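Side-chain contacts in protein OS-9 homolog (PDB 2YMA), which acts as an endoplasmic reticulum lectin, here its dimerization domain, that recruits misfolded lumenal glycoproteins for degradation through the HRD1 ubiquitin ligase complex: residues Pro16-Leu19 and Ile23-Leu26; Ser45-Ile50 and Gln56-Ala61. All coordinates share one frame; numbering follows the deposited sequence.

How the interactions relate
The two interactions illustrate how a sheet and the helix packed on it can share one apolar core. Interaction 1 pairs the strands 16-19 and 23-26 as a hairpin; interaction 2, later in the chain, brings the loop 45-50 against the helix segment 56-61. Their centres lie about 15 Å apart, yet helix segment 56-61 belongs to interaction 2 and also touches the hairpin of interaction 1. Phe58 meets Trp47 in interaction 2 and also packs against the hairpin, with Phe58 CD1 3.6 Å from Ile23 CD1. One turn on, Ala61 CB lies 3.8 Å from Ile23 CD1, and Leu19 CD1 also packs on this residue. Neither contact is touched by the other subunit of the assembly.

Interaction 1 of 2, residues Pro16-Leu19 and Ile23-Leu26; sequences PIFL and IYFL
The rings of Phe18 and Tyr24 lie together on one surface of a two-stranded antiparallel pairing. Phe18 CD1 stands over one face of the tyrosine ring, displaced toward its rim, with Tyr24 CZ its nearest atom there at 3.2 Å. In the other direction, Tyr24 CD2 lies at the edge of the Phe18 ring, near its plane. With planes at 47° and centroids 4.9 Å apart, the Phe18 and Tyr24 rings meet obliquely. The tyrosine reaches this place because its CG stands beside the backbone N (chi1 -72°), which leans the ring toward the neighbouring strand and lays CD2 against the Phe18 backbone. Pro16 and Leu26 continue the same surface, with Pro16 CB 3.7 Å from Leu26 CD2; both this couple and Phe18-Tyr24 are non-hydrogen-bonded pairs. Ile17 and Phe25, the hydrogen-bonded pair between them, turn to the other surface. Their backbones are joined twice, Ile17 N to Phe25 O and Phe25 N to Ile17 O, each at 2.7 Å. The Phe25 ring leads away from Ile17, its CG anti to the backbone N (chi1 -170°), and packs on Met65 of helix 52-67, Leu37 of strand 36-39 and Leu70 of a loop. Near the turn, Leu19 N donates to Ile23 O at 2.9 Å, while Leu19 CG sits 4.0 Å from Phe25 CB. On its far side the strand 23-28 is hydrogen-bonded to strand 36-39, through Tyr24 with Met38 and Leu26 with Lys36. Thus one side of the pairing carries the exposed Phe18 and the partly exposed Tyr24, while on the other Leu19 and Phe25 are buried, both reaching the helix. The register, reciprocal bonds and short connection make this a beta hairpin, which adds strand 14-20 to the mixed sheet of the Yos9 dimerization domain.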
ATOM      1  N   PRO A  16     -17.334  16.470   0.456  1.00 70.38           N
ATOM      2  CA  PRO A  16     -17.512  15.436   1.481  1.00 81.56           C
ATOM      3  C   PRO A  16     -18.770  14.615   1.247  1.00 63.48           C
ATOM      4  O   PRO A  16     -19.820  15.178   1.016  1.00 73.70           O
ATOM      5  CB  PRO A  16     -17.652  16.242   2.781  1.00 71.84           C
ATOM      6  CG  PRO A  16     -17.802  17.703   2.358  1.00 62.35           C
ATOM      7  CD  PRO A  16     -17.939  17.745   0.866  1.00 58.15           C
ATOM      8  N   ILE A  17     -18.642  13.295   1.298  1.00 71.92           N
ATOM      9  CA  ILE A  17     -19.771  12.393   1.156  1.00 50.68           C
ATOM     10  C   ILE A  17     -19.839  11.511   2.402  1.00 54.04           C
ATOM     11  O   ILE A  17     -18.880  10.814   2.749  1.00 65.16           O
ATOM     12  CB  ILE A  17     -19.614  11.503  -0.091  1.00 59.09           C
ATOM     13  CG1 ILE A  17     -19.530  12.364  -1.357  1.00 54.73           C
ATOM     14  CG2 ILE A  17     -20.746  10.488  -0.173  1.00 45.27           C
ATOM     15  CD1 ILE A  17     -19.130  11.583  -2.605  1.00 50.83           C
ATOM     16  N   PHE A  18     -20.979  11.557   3.072  1.00 52.09           N
ATOM     17  CA  PHE A  18     -21.194  10.834   4.315  1.00 54.78           C
ATOM     18  C   PHE A  18     -21.238   9.315   4.147  1.00 54.69           C
ATOM     19  O   PHE A  18     -22.105   8.787   3.442  1.00 61.13           O
ATOM     20  CB  PHE A  18     -22.504  11.306   4.946  1.00 60.68           C
ATOM     21  CG  PHE A  18     -22.711  10.814   6.341  1.00 75.99           C
ATOM     22  CD1 PHE A  18     -21.731  11.010   7.305  1.00 86.07           C
ATOM     23  CD2 PHE A  18     -23.883  10.164   6.700  1.00 60.99           C
ATOM     24  CE1 PHE A  18     -21.907  10.560   8.599  1.00 84.50           C
ATOM     25  CE2 PHE A  18     -24.071   9.711   8.003  1.00 63.07           C
ATOM     26  CZ  PHE A  18     -23.083   9.915   8.952  1.00 78.42           C
ATOM     27  N   LEU A  19     -20.316   8.617   4.814  1.00 52.73           N
ATOM     28  CA  LEU A  19     -20.288   7.153   4.791  1.00 50.15           C
ATOM     29  C   LEU A  19     -20.985   6.576   6.022  1.00 57.50           C
ATOM     30  O   LEU A  19     -21.186   5.361   6.149  1.00 56.79           O
ATOM     31  CB  LEU A  19     -18.851   6.647   4.720  1.00 42.38           C
ATOM     32  CG  LEU A  19     -18.053   7.087   3.490  1.00 47.23           C
ATOM     33  CD1 LEU A  19     -16.752   6.301   3.404  1.00 35.08           C
ATOM     34  CD2 LEU A  19     -18.884   6.886   2.235  1.00 43.88           C
ATOM     35  N   ILE A  23     -17.999   9.182   9.658  1.00 53.39           N
ATOM     36  CA  ILE A  23     -16.902   9.111   8.692  1.00 53.98           C
ATOM     37  C   ILE A  23     -17.326   9.681   7.344  1.00 54.27           C
ATOM     38  O   ILE A  23     -18.425   9.403   6.858  1.00 54.91           O
ATOM     39  CB  ILE A  23     -16.409   7.651   8.517  1.00 55.14           C
ATOM     40  CG1 ILE A  23     -16.008   7.069   9.870  1.00 45.47           C
ATOM     41  CG2 ILE A  23     -15.255   7.578   7.538  1.00 45.41           C
ATOM     42  CD1 ILE A  23     -15.626   5.601   9.827  1.00 50.81           C
ATOM     43  N   TYR A  24     -16.458  10.480   6.738  1.00 59.91           N
ATOM     44  CA  TYR A  24     -16.757  11.063   5.433  1.00 57.74           C
ATOM     45  C   TYR A  24     -15.734  10.729   4.367  1.00 56.67           C
ATOM     46  O   TYR A  24     -14.524  10.780   4.610  1.00 58.24           O
ATOM     47  CB  TYR A  24     -16.846  12.577   5.536  1.00 54.79           C
ATOM     48  CG  TYR A  24     -18.077  13.053   6.239  1.00 53.77           C
ATOM     49  CD1 TYR A  24     -18.104  13.167   7.632  1.00 58.53           C
ATOM     50  CD2 TYR A  24     -19.228  13.391   5.515  1.00 54.76           C
ATOM     51  CE1 TYR A  24     -19.254  13.603   8.303  1.00 50.06           C
ATOM     52  CE2 TYR A  24     -20.377  13.830   6.164  1.00 55.94           C
ATOM     53  CZ  TYR A  24     -20.384  13.940   7.560  1.00 60.86           C
ATOM     54  OH  TYR A  24     -21.520  14.385   8.205  1.00 70.32           O
ATOM     55  N   PHE A  25     -16.230  10.412   3.179  1.00 49.86           N
ATOM     56  CA  PHE A  25     -15.375  10.290   2.005  1.00 45.39           C
ATOM     57  C   PHE A  25     -15.107  11.704   1.474  1.00 51.11           C
ATOM     58  O   PHE A  25     -16.039  12.451   1.151  1.00 55.83           O
ATOM     59  CB  PHE A  25     -16.068   9.421   0.937  1.00 45.17           C
ATOM     60  CG  PHE A  25     -15.182   9.029  -0.220  1.00 48.28           C
ATOM     61  CD1 PHE A  25     -14.410   7.874  -0.163  1.00 49.98           C
ATOM     62  CD2 PHE A  25     -15.137   9.801  -1.370  1.00 48.05           C
ATOM     63  CE1 PHE A  25     -13.597   7.497  -1.234  1.00 38.32           C
ATOM     64  CE2 PHE A  25     -14.335   9.433  -2.444  1.00 40.89           C
ATOM     65  CZ  PHE A  25     -13.564   8.282  -2.376  1.00 43.52           C
ATOM     66  N   LEU A  26     -13.839  12.077   1.385  1.00 47.95           N
ATOM     67  CA  LEU A  26     -13.475  13.380   0.830  1.00 48.74           C
ATOM     68  C   LEU A  26     -12.996  13.220  -0.597  1.00 53.06           C
ATOM     69  O   LEU A  26     -11.914  12.673  -0.854  1.00 48.22           O
ATOM     70  CB  LEU A  26     -12.373  14.045   1.663  1.00 44.48           C
ATOM     71  CG  LEU A  26     -12.837  14.403   3.071  1.00 45.86           C
ATOM     72  CD1 LEU A  26     -11.772  15.166   3.854  1.00 49.50           C
ATOM     73  CD2 LEU A  26     -14.095  15.218   2.953  1.00 52.41           C
TER

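Interaction 2 of 2, residues Ser45-Ile50 and Gln56-Ala61; sequences SNWDEI and QKFGNA
Trp47 meets Phe58 across a small contact between helix 52-67 and the loop leading into it, a loop shaped by an Asx turn. At the start of the segment, Ser45 is tied back to the preceding chain by a hydrogen bond from its OG to Asn42 O. Asn46 then makes the turn: its OD1 accepts from Asp48 N at 2.8 Å, with the donor nearly in line with the side-chain carbonyl, and from Glu49 N at 3.2 Å, with that donor well above the carbonyl plane. Two backbone N-H groups thus grip one amide oxygen and wrap the chain around it. Trp47 lies within this turn, and with CG anti to the carbonyl carbon (chi1 -73°) its indole runs out toward the helix. The indole also pairs edge-to-face with Tyr54 and with Phe116, so the contact belongs to a larger aromatic cluster between the helix and the sheet. Asp48 and Glu49 carry the chain round, with Glu49 at the centre of an inverse gamma turn closed by a weak bond from Ile50 N to Asp48 O. From the helix, Phe58 comes toward the indole of Trp47 from the opposite direction, its ring plane at 77° to that of the indole's six-membered ring. The touch is made at the indole's edge and near its plane, where Trp47 CH2 lies 3.6 Å from Phe58 CE1.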
ATOM      1  N   SER A  45     -11.318  10.038  18.389  1.00 91.43           N
ATOM      2  CA  SER A  45     -10.434  11.200  18.369  1.00 94.82           C
ATOM      3  C   SER A  45      -8.992  10.823  18.709  1.00 97.02           C
ATOM      4  O   SER A  45      -8.036  11.469  18.255  1.00 86.25           O
ATOM      5  CB  SER A  45     -10.953  12.259  19.344  1.00105.50           C
ATOM      6  OG  SER A  45     -11.231  11.686  20.612  1.00123.43           O
ATOM      7  N   ASN A  46      -8.852   9.759  19.496  1.00102.13           N
ATOM      8  CA  ASN A  46      -7.562   9.319  20.013  1.00105.74           C
ATOM      9  C   ASN A  46      -7.061   8.057  19.325  1.00 93.02           C
ATOM     10  O   ASN A  46      -7.538   6.957  19.608  1.00 89.50           O
ATOM     11  CB  ASN A  46      -7.670   9.081  21.521  1.00114.40           C
ATOM     12  CG  ASN A  46      -6.376   8.577  22.135  1.00121.33           C
ATOM     13  OD1 ASN A  46      -5.646   7.775  21.539  1.00114.52           O
ATOM     14  ND2 ASN A  46      -6.088   9.044  23.343  1.00126.00           N
ATOM     15  N   TRP A  47      -6.074   8.216  18.448  1.00 86.02           N
ATOM     16  CA  TRP A  47      -5.612   7.114  17.601  1.00 78.63           C
ATOM     17  C   TRP A  47      -4.483   6.265  18.183  1.00 95.77           C
ATOM     18  O   TRP A  47      -3.867   5.460  17.481  1.00 85.39           O
ATOM     19  CB  TRP A  47      -5.287   7.619  16.188  1.00 61.87           C
ATOM     20  CG  TRP A  47      -6.552   7.912  15.460  1.00 77.32           C
ATOM     21  CD1 TRP A  47      -7.268   9.079  15.488  1.00 72.41           C
ATOM     22  CD2 TRP A  47      -7.301   6.997  14.649  1.00 72.39           C
ATOM     23  NE1 TRP A  47      -8.409   8.950  14.725  1.00 80.64           N
ATOM     24  CE2 TRP A  47      -8.451   7.682  14.198  1.00 74.21           C
ATOM     25  CE3 TRP A  47      -7.111   5.663  14.260  1.00 60.63           C
ATOM     26  CZ2 TRP A  47      -9.405   7.082  13.370  1.00 66.22           C
ATOM     27  CZ3 TRP A  47      -8.064   5.067  13.430  1.00 66.41           C
ATOM     28  CH2 TRP A  47      -9.191   5.780  12.997  1.00 65.48           C
ATOM     29  N   ASP A  48      -4.233   6.438  19.475  1.00113.46           N
ATOM     30  CA  ASP A  48      -3.341   5.545  20.192  1.00129.53           C
ATOM     31  C   ASP A  48      -4.144   4.340  20.662  1.00127.30           C
ATOM     32  O   ASP A  48      -3.888   3.202  20.252  1.00112.25           O
ATOM     33  CB  ASP A  48      -2.710   6.273  21.372  1.00134.29           C
ATOM     34  CG  ASP A  48      -1.788   7.392  20.931  1.00130.82           C
ATOM     35  OD1 ASP A  48      -0.981   7.167  20.002  1.00114.17           O
ATOM     36  OD2 ASP A  48      -1.874   8.496  21.506  1.00136.49           O
ATOM     37  N   GLU A  49      -5.131   4.607  21.511  1.00122.34           N
ATOM     38  CA  GLU A  49      -6.067   3.577  21.941  1.00124.14           C
ATOM     39  C   GLU A  49      -7.133   3.277  20.864  1.00104.86           C
ATOM     40  O   GLU A  49      -8.269   3.733  20.961  1.00 93.65           O
ATOM     41  CB  GLU A  49      -6.727   3.982  23.264  1.00123.68           C
ATOM     42  N   ILE A  50      -6.746   2.508  19.845  1.00 94.09           N
ATOM     43  CA  ILE A  50      -7.666   2.042  18.806  1.00 94.43           C
ATOM     44  C   ILE A  50      -8.396   0.783  19.257  1.00 94.91           C
ATOM     45  O   ILE A  50      -7.785  -0.278  19.368  1.00 91.09           O
ATOM     46  CB  ILE A  50      -6.908   1.706  17.495  1.00 75.09           C
ATOM     47  CG1 ILE A  50      -6.285   2.963  16.902  1.00 78.89           C
ATOM     48  CG2 ILE A  50      -7.835   1.073  16.471  1.00 65.94           C
ATOM     49  CD1 ILE A  50      -5.495   2.700  15.672  1.00 70.91           C
ATOM     50  N   GLN A  56     -15.092  -1.596  13.590  1.00 65.80           N
ATOM     51  CA  GLN A  56     -16.490  -1.874  13.296  1.00 54.65           C
ATOM     52  C   GLN A  56     -17.165  -0.699  12.564  1.00 52.21           C
ATOM     53  O   GLN A  56     -17.944  -0.904  11.629  1.00 63.16           O
ATOM     54  CB  GLN A  56     -17.249  -2.271  14.566  1.00 58.66           C
ATOM     55  CG  GLN A  56     -18.258  -3.397  14.331  1.00 77.87           C
ATOM     56  CD  GLN A  56     -17.627  -4.768  14.422  1.00 85.46           C
ATOM     57  OE1 GLN A  56     -16.538  -4.917  14.964  1.00 83.83           O
ATOM     58  NE2 GLN A  56     -18.308  -5.777  13.888  1.00 97.70           N
ATOM     59  N   LYS A  57     -16.836   0.524  12.963  1.00 64.70           N
ATOM     60  CA  LYS A  57     -17.364   1.699  12.283  1.00 64.39           C
ATOM     61  C   LYS A  57     -16.778   1.857  10.884  1.00 60.03           C
ATOM     62  O   LYS A  57     -17.496   2.125   9.928  1.00 52.76           O
ATOM     63  CB  LYS A  57     -17.112   2.950  13.115  1.00 63.18           C
ATOM     64  CG  LYS A  57     -17.908   2.973  14.398  1.00 72.03           C
ATOM     65  CD  LYS A  57     -17.561   4.181  15.254  1.00 75.44           C
ATOM     66  CE  LYS A  57     -18.485   4.294  16.461  1.00 69.81           C
ATOM     67  NZ  LYS A  57     -17.966   5.291  17.444  1.00 82.01           N
ATOM     68  N   PHE A  58     -15.468   1.682  10.766  1.00 67.00           N
ATOM     69  CA  PHE A  58     -14.817   1.799   9.474  1.00 44.85           C
ATOM     70  C   PHE A  58     -15.263   0.695   8.529  1.00 54.07           C
ATOM     71  O   PHE A  58     -15.446   0.930   7.336  1.00 43.02           O
ATOM     72  CB  PHE A  58     -13.295   1.836   9.632  1.00 56.29           C
ATOM     73  CG  PHE A  58     -12.747   3.225   9.758  1.00 52.49           C
ATOM     74  CD1 PHE A  58     -12.715   3.863  10.983  1.00 47.89           C
ATOM     75  CD2 PHE A  58     -12.295   3.908   8.642  1.00 39.94           C
ATOM     76  CE1 PHE A  58     -12.221   5.150  11.101  1.00 55.43           C
ATOM     77  CE2 PHE A  58     -11.812   5.193   8.749  1.00 47.91           C
ATOM     78  CZ  PHE A  58     -11.769   5.818   9.986  1.00 55.22           C
ATOM     79  N   GLY A  59     -15.470  -0.504   9.062  1.00 42.92           N
ATOM     80  CA  GLY A  59     -16.053  -1.567   8.263  1.00 51.38           C
ATOM     81  C   GLY A  59     -17.333  -1.108   7.572  1.00 67.81           C
ATOM     82  O   GLY A  59     -17.503  -1.319   6.370  1.00 64.44           O
ATOM     83  N   ASN A  60     -18.233  -0.478   8.329  1.00 51.33           N
ATOM     84  CA  ASN A  60     -19.504  -0.005   7.782  1.00 56.68           C
ATOM     85  C   ASN A  60     -19.310   1.079   6.733  1.00 55.31           C
ATOM     86  O   ASN A  60     -19.957   1.065   5.675  1.00 55.68           O
ATOM     87  CB  ASN A  60     -20.413   0.549   8.891  1.00 62.35           C
ATOM     88  CG  ASN A  60     -20.794  -0.491   9.913  1.00 72.81           C
ATOM     89  OD1 ASN A  60     -20.865  -1.683   9.608  1.00 81.21           O
ATOM     90  ND2 ASN A  60     -21.035  -0.049  11.144  1.00 72.13           N
ATOM     91  N   ALA A  61     -18.432   2.033   7.034  1.00 50.02           N
ATOM     92  CA  ALA A  61     -18.162   3.124   6.103  1.00 56.25           C
ATOM     93  C   ALA A  61     -17.584   2.609   4.774  1.00 58.50           C
ATOM     94  O   ALA A  61     -17.930   3.123   3.694  1.00 44.87           O
ATOM     95  CB  ALA A  61     -17.228   4.147   6.741  1.00 44.34           C
TER